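Local coordinates for haloacid dehalogenase-like hydrolase (Bacteroides thetaiotaomicron, PDB 2RB5), which probably acts as a magnesium-dependent phosphatase of the haloacid dehalogenase (HAD) superfamily, at residues Asp186-Gly191 with Gly213-Met218; Phe7-Thr12 with Ile39-Gly44. One frame throughout, in Å; residues are numbered along the deposited sequence.

Interaction 1. Residues Asp186-Gly191 with Gly213-Met218. With WO6 (trioxido(oxo)tungsten), chain C.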
loop_
_atom_site.group_PDB
_atom_site.type_symbol
_atom_site.label_atom_id
_atom_site.label_comp_id
_atom_site.label_asym_id
_atom_site.label_seq_id
_atom_site.Cartn_x
_atom_site.Cartn_y
_atom_site.Cartn_z
ATOM N N ASP A 186 -8.973 -8.444 -2.333
ATOM C CA ASP A 186 -8.206 -7.652 -1.369
ATOM C C ASP A 186 -7.330 -6.628 -2.057
ATOM O O ASP A 186 -6.221 -6.892 -2.527
ATOM C CB ASP A 186 -7.433 -8.569 -0.456
ATOM C CG ASP A 186 -8.362 -9.392 0.377
ATOM O OD1 ASP A 186 -9.444 -8.896 0.780
ATOM O OD2 ASP A 186 -8.005 -10.563 0.637
ATOM N N THR A 187 -7.893 -5.437 -2.233
ATOM C CA THR A 187 -7.261 -4.244 -2.744
ATOM C C THR A 187 -7.536 -3.101 -1.759
ATOM O O THR A 187 -8.309 -3.271 -0.817
ATOM C CB THR A 187 -7.772 -3.807 -4.134
ATOM O OG1 THR A 187 -9.075 -3.297 -3.960
ATOM C CG2 THR A 187 -7.825 -5.026 -5.061
ATOM N N LYS A 188 -6.949 -1.962 -2.003
ATOM C CA LYS A 188 -7.200 -0.849 -1.052
ATOM C C LYS A 188 -8.664 -0.456 -1.029
ATOM O O LYS A 188 -9.112 0.094 -0.022
ATOM C CB LYS A 188 -6.307 0.332 -1.377
ATOM C CG LYS A 188 -4.818 0.047 -1.160
ATOM C CD LYS A 188 -3.940 1.221 -1.513
ATOM C CE LYS A 188 -2.494 0.829 -1.501
ATOM N NZ LYS A 188 -1.585 2.000 -1.648
ATOM N N GLN A 189 -9.438 -0.721 -2.070
ATOM C CA GLN A 189 -10.901 -0.504 -2.057
ATOM C C GLN A 189 -11.556 -1.310 -0.930
ATOM O O GLN A 189 -12.437 -0.775 -0.225
ATOM C CB GLN A 189 -11.480 -0.862 -3.413
ATOM C CG GLN A 189 -12.987 -1.164 -3.487
ATOM C CD GLN A 189 -13.446 -1.394 -4.889
ATOM O OE1 GLN A 189 -12.671 -1.217 -5.837
ATOM N NE2 GLN A 189 -14.720 -1.730 -5.043
ATOM N N LYS A 190 -11.184 -2.588 -0.780
ATOM C CA LYS A 190 -11.672 -3.414 0.326
ATOM C C LYS A 190 -11.312 -2.790 1.668
ATOM O O LYS A 190 -12.097 -2.764 2.600
ATOM C CB LYS A 190 -11.095 -4.842 0.201
ATOM C CG LYS A 190 -11.332 -5.746 1.373
ATOM C CD LYS A 190 -12.785 -6.020 1.672
ATOM C CE LYS A 190 -12.927 -7.243 2.584
ATOM N NZ LYS A 190 -14.337 -7.479 3.022
ATOM N N GLY A 191 -10.075 -2.286 1.760
ATOM C CA GLY A 191 -9.649 -1.631 2.984
ATOM C C GLY A 191 -10.513 -0.422 3.329
ATOM O O GLY A 191 -10.895 -0.263 4.483
ATOM N N GLY A 213 -0.129 2.285 -9.385
ATOM C CA GLY A 213 -1.124 1.393 -9.939
ATOM C C GLY A 213 -1.950 0.688 -8.882
ATOM O O GLY A 213 -3.167 0.431 -9.119
ATOM N N ASN A 214 -1.387 0.398 -7.727
ATOM C CA ASN A 214 -2.124 -0.234 -6.625
ATOM C C ASN A 214 -3.056 0.720 -5.887
ATOM O O ASN A 214 -3.740 0.284 -4.984
ATOM C CB ASN A 214 -1.191 -0.968 -5.648
ATOM C CG ASN A 214 -0.385 -0.049 -4.768
ATOM O OD1 ASN A 214 -0.053 1.090 -5.170
ATOM N ND2 ASN A 214 -0.031 -0.536 -3.560
ATOM N N ASP A 215 -3.105 1.995 -6.340
ATOM C CA ASP A 215 -4.048 2.972 -5.823
ATOM C C ASP A 215 -5.264 3.143 -6.737
ATOM O O ASP A 215 -6.215 3.810 -6.341
ATOM C CB ASP A 215 -3.370 4.335 -5.658
ATOM C CG ASP A 215 -2.225 4.249 -4.664
ATOM O OD1 ASP A 215 -2.435 3.608 -3.608
ATOM O OD2 ASP A 215 -1.162 4.849 -4.974
ATOM N N ILE A 216 -5.218 2.619 -7.957
ATOM C CA ILE A 216 -6.288 2.913 -8.898
ATOM C C ILE A 216 -7.652 2.493 -8.374
ATOM O O ILE A 216 -8.607 3.230 -8.493
ATOM C CB ILE A 216 -5.938 2.300 -10.279
ATOM C CG1 ILE A 216 -4.849 3.130 -10.965
ATOM C CG2 ILE A 216 -7.210 2.176 -11.133
ATOM C CD1 ILE A 216 -4.276 2.557 -12.228
ATOM N N SER A 217 -7.735 1.306 -7.745
ATOM C CA SER A 217 -9.091 0.887 -7.290
ATOM C C SER A 217 -9.582 1.853 -6.215
ATOM O O SER A 217 -10.781 2.128 -6.201
ATOM C CB SER A 217 -9.172 -0.554 -6.880
ATOM O OG SER A 217 -8.340 -0.831 -5.772
ATOM N N MET A 218 -8.742 2.327 -5.297
ATOM C CA MET A 218 -9.238 3.219 -4.270
ATOM C C MET A 218 -9.454 4.628 -4.805
ATOM O O MET A 218 -10.280 5.388 -4.230
ATOM C CB MET A 218 -8.390 3.237 -3.005
ATOM C CG MET A 218 -7.053 3.918 -3.079
ATOM S SD MET A 218 -6.447 4.223 -1.391
ATOM C CE MET A 218 -4.946 5.121 -1.721
HETATM W W WO6 C . 2.322 2.436 -1.097
HETATM O O1 WO6 C . 3.674 1.273 -0.739
HETATM O O2 WO6 C . 3.015 3.373 -2.384
HETATM O O3 WO6 C . 2.339 3.085 0.453
HETATM O O4 WO6 C . 1.259 1.192 -1.477
HETATM O O HOH W 1 -4.366 -2.191 -3.716
HETATM O O HOH W 2 -12.636 0.635 -7.637
#
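Lys188 reaches across to Asp215 inside the active site of a HAD-fold hydrolase, where the first turn of helix 188-199 packs on residues 214-218, which run into helix 216-221. The tight part is the lysine itself. Its CG lies beside the backbone N (chi1 -66°) and the rest of the chain is fully extended, which carries the amine from the helix start to the bound tungstate. On the way CB lies 3.9 Å from Met218 SD, and the methionine, also extended, runs next to it as far as CE, beside Lys188 CD. At the end, NZ forms a salt bridge with Asp215 OD1 at 2.7 Å, meeting that oxygen nearly in line with its C-O bond. NZ and Asn214 ND2 both donate to tungstate O4, the amide bond being almost straight at 168°; ND2 is also hydrogen-bonded to Asn69 OD1, and Asp215 OD2 is held by the backbone N of Asp211 and Gly212. NZ is thus gripped by several oxygens, Asp215 OD1 and tungstate O4 among them. At the root of the lysine, a water links its backbone N to Asn214 O. The other end of the contact is looser and partly open to solvent. There Thr187, the N-cap of helix 188-199, makes a weak capping bond to Gln189 N, and its OG1 hydrogen-bonds Ser217 OG at 3.1 Å. Water takes over where direct contacts thin out: a second molecule donates to both Gln189 OE1 and Ser217 O, the bond to OE1 measuring 2.6 Å.

Interaction 2. Residues Phe7-Thr12 with Ile39-Gly44. With MG (magnesium ion), chain B; WO6 (trioxido(oxo)tungsten), chain C.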
loop_
_atom_site.group_PDB
_atom_site.type_symbol
_atom_site.label_atom_id
_atom_site.label_comp_id
_atom_site.label_asym_id
_atom_site.label_seq_id
_atom_site.Cartn_x
_atom_site.Cartn_y
_atom_site.Cartn_z
ATOM N N PHE A 7 -4.648 7.729 2.654
ATOM C CA PHE A 7 -3.376 8.089 2.050
ATOM C C PHE A 7 -2.504 6.871 1.793
ATOM O O PHE A 7 -2.114 6.170 2.722
ATOM C CB PHE A 7 -2.566 9.005 2.961
ATOM C CG PHE A 7 -3.185 10.355 3.197
ATOM C CD1 PHE A 7 -3.922 10.616 4.348
ATOM C CD2 PHE A 7 -3.021 11.388 2.286
ATOM C CE1 PHE A 7 -4.495 11.854 4.557
ATOM C CE2 PHE A 7 -3.593 12.621 2.503
ATOM C CZ PHE A 7 -4.335 12.861 3.631
ATOM N N ASP A 8 -2.123 6.679 0.519
ATOM C CA ASP A 8 -0.949 5.861 0.222
ATOM C C ASP A 8 0.279 6.489 0.915
ATOM O O ASP A 8 0.309 7.691 1.190
ATOM C CB ASP A 8 -0.790 5.810 -1.283
ATOM C CG ASP A 8 0.447 5.078 -1.740
ATOM O OD1 ASP A 8 1.241 5.674 -2.492
ATOM O OD2 ASP A 8 0.576 3.897 -1.315
ATOM N N ILE A 9 1.296 5.650 1.147
ATOM C CA ILE A 9 2.540 6.159 1.726
ATOM C C ILE A 9 3.526 6.561 0.636
ATOM O O ILE A 9 3.816 7.760 0.434
ATOM C CB ILE A 9 3.215 5.177 2.708
ATOM C CG1 ILE A 9 2.273 4.775 3.852
ATOM C CG2 ILE A 9 4.477 5.808 3.243
ATOM C CD1 ILE A 9 2.822 3.635 4.697
ATOM N N ASP A 10 4.097 5.613 -0.071
ATOM C CA ASP A 10 5.258 5.881 -0.933
ATOM C C ASP A 10 4.840 6.615 -2.182
ATOM O O ASP A 10 4.004 6.194 -2.957
ATOM C CB ASP A 10 5.925 4.568 -1.280
ATOM C CG ASP A 10 6.399 3.873 -0.024
ATOM O OD1 ASP A 10 7.370 4.333 0.588
ATOM O OD2 ASP A 10 5.718 2.868 0.397
ATOM N N GLY A 11 5.450 7.815 -2.353
ATOM C CA GLY A 11 5.102 8.675 -3.469
ATOM C C GLY A 11 3.891 9.564 -3.232
ATOM O O GLY A 11 3.541 10.353 -4.114
ATOM N N THR A 12 3.251 9.433 -2.086
ATOM C CA THR A 12 2.030 10.156 -1.730
ATOM C C THR A 12 2.238 10.974 -0.470
ATOM O O THR A 12 2.115 12.220 -0.522
ATOM C CB THR A 12 0.855 9.159 -1.661
ATOM O OG1 THR A 12 0.711 8.530 -2.942
ATOM C CG2 THR A 12 -0.422 9.895 -1.303
ATOM N N ILE A 39 -8.019 10.151 9.546
ATOM C CA ILE A 39 -6.840 10.021 8.680
ATOM C C ILE A 39 -6.375 8.596 8.701
ATOM O O ILE A 39 -5.978 8.067 9.749
ATOM C CB ILE A 39 -5.731 10.987 9.167
ATOM C CG1 ILE A 39 -6.174 12.445 9.032
ATOM C CG2 ILE A 39 -4.432 10.741 8.424
ATOM C CD1 ILE A 39 -5.265 13.473 9.616
ATOM N N PHE A 40 -6.383 7.957 7.537
ATOM C CA PHE A 40 -6.053 6.538 7.429
ATOM C C PHE A 40 -4.885 6.364 6.458
ATOM O O PHE A 40 -4.782 7.039 5.428
ATOM C CB PHE A 40 -7.268 5.765 6.911
ATOM C CG PHE A 40 -8.440 5.882 7.840
ATOM C CD1 PHE A 40 -9.558 6.617 7.485
ATOM C CD2 PHE A 40 -8.401 5.281 9.088
ATOM C CE1 PHE A 40 -10.608 6.747 8.395
ATOM C CE2 PHE A 40 -9.429 5.420 10.000
ATOM C CZ PHE A 40 -10.542 6.143 9.631
ATOM N N ILE A 41 -4.040 5.390 6.771
ATOM C CA ILE A 41 -2.999 4.916 5.858
ATOM C C ILE A 41 -3.577 3.788 5.018
ATOM O O ILE A 41 -4.295 2.931 5.542
ATOM C CB ILE A 41 -1.788 4.456 6.694
ATOM C CG1 ILE A 41 -1.228 5.627 7.509
ATOM C CG2 ILE A 41 -0.766 3.744 5.843
ATOM C CD1 ILE A 41 -0.729 6.790 6.684
ATOM N N ALA A 42 -3.247 3.772 3.720
ATOM C CA ALA A 42 -3.663 2.717 2.810
ATOM C C ALA A 42 -2.468 2.335 1.978
ATOM O O ALA A 42 -2.165 3.023 0.977
ATOM C CB ALA A 42 -4.864 3.166 1.997
ATOM N N THR A 43 -1.788 1.260 2.354
ATOM C CA THR A 43 -0.491 0.930 1.805
ATOM C C THR A 43 -0.376 -0.543 1.432
ATOM O O THR A 43 -1.005 -1.420 2.017
ATOM C CB THR A 43 0.613 1.308 2.853
ATOM O OG1 THR A 43 1.913 1.074 2.299
ATOM C CG2 THR A 43 0.533 0.524 4.132
ATOM N N GLY A 44 0.455 -0.806 0.410
ATOM C CA GLY A 44 0.893 -2.119 0.105
ATOM C C GLY A 44 1.902 -2.665 1.099
ATOM O O GLY A 44 2.114 -3.875 1.140
HETATM MG MG MG B . 2.639 4.862 -3.789
HETATM W W WO6 C . 2.322 2.436 -1.097
HETATM O O1 WO6 C . 3.674 1.273 -0.739
HETATM O O2 WO6 C . 3.015 3.373 -2.384
HETATM O O3 WO6 C . 2.339 3.085 0.453
HETATM O O4 WO6 C . 1.259 1.192 -1.477
HETATM O O HOH W 3 1.166 3.636 -4.654
HETATM O O HOH W 4 4.116 4.344 -5.128
#
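Ile9 and Thr43 meet over one oxygen of the bound tungstate, at the ends of two neighbouring parallel strands in the Rossmann-like HAD core. Asp8, Asp10 and Thr12 fit the DxDx(T/V) signature of the superfamily. In the first shell Asp8 splits its carboxylate: OD1 binds magnesium, while OD2 lies 2.3 Å from tungsten, a position consistent with that of the nucleophilic aspartate in HAD phosphatases. Asp10 O, tungstate O2, two waters and Asp211 OD1 complete the magnesium sphere. Tungstate O3 is gripped by three donors, Ile9 N, Asp10 N and Thr43 OG1, the hydroxyl at 2.8 Å; Gly44 N donates to O4 almost straight, at 170°. Thr43 OG1 stands anti to its own backbone N (chi1 -176°), which turns the hydroxyl to the anion. One layer out, Ile9 CD1 packs 3.7 Å from Thr43 CB, and Ile41 CG2 touches both CG1 and CD1 of the isoleucine. An alanine at Ile9 would remove CG1 and CD1, probably opening a gap beside Ile41 CG2 and Thr43 CB and leaving the threonine hydroxyl less firmly placed against the anion. Thr12 OG1 donates to Asp8 OD1 through the lone pair facing away from OD2, steadying the carboxylate's rotation. Behind the loop, the strands are joined by Phe7 N to Phe40 O and by Ala42 N to Phe7 O, 2.8 Å. The Phe7 ring, stacked on Phe209 of the next strand, lies beside Ile39. Where strand pairing gives out, Asp8 CA makes a CA-H...O contact to Ala42 O at 3.2 Å.

Overall arrangement
Both contacts serve one tungstate site, but from different layers of the fold. Interaction 2 is wholly buried and joins central strands 4-7 and 38-42, so regular backbone bonding gives way at the strand ends to main-chain N-H groups and magnesium ligands. Interaction 1, only partly buried, joins the first turn of helix 188-199 to segment 213-218, and relies on side-chain charge near the anion and on hydroxyls and water farther out. Lys188 connects the two: its NZ forms a salt bridge with Asp8 OD2 at 2.9 Å and probably a hydrogen bond with Ala42 O. Asp211, following strand 206-210, binds the magnesium of 7-12/39-44 and also lies close to Asp215 of 186-191/213-218.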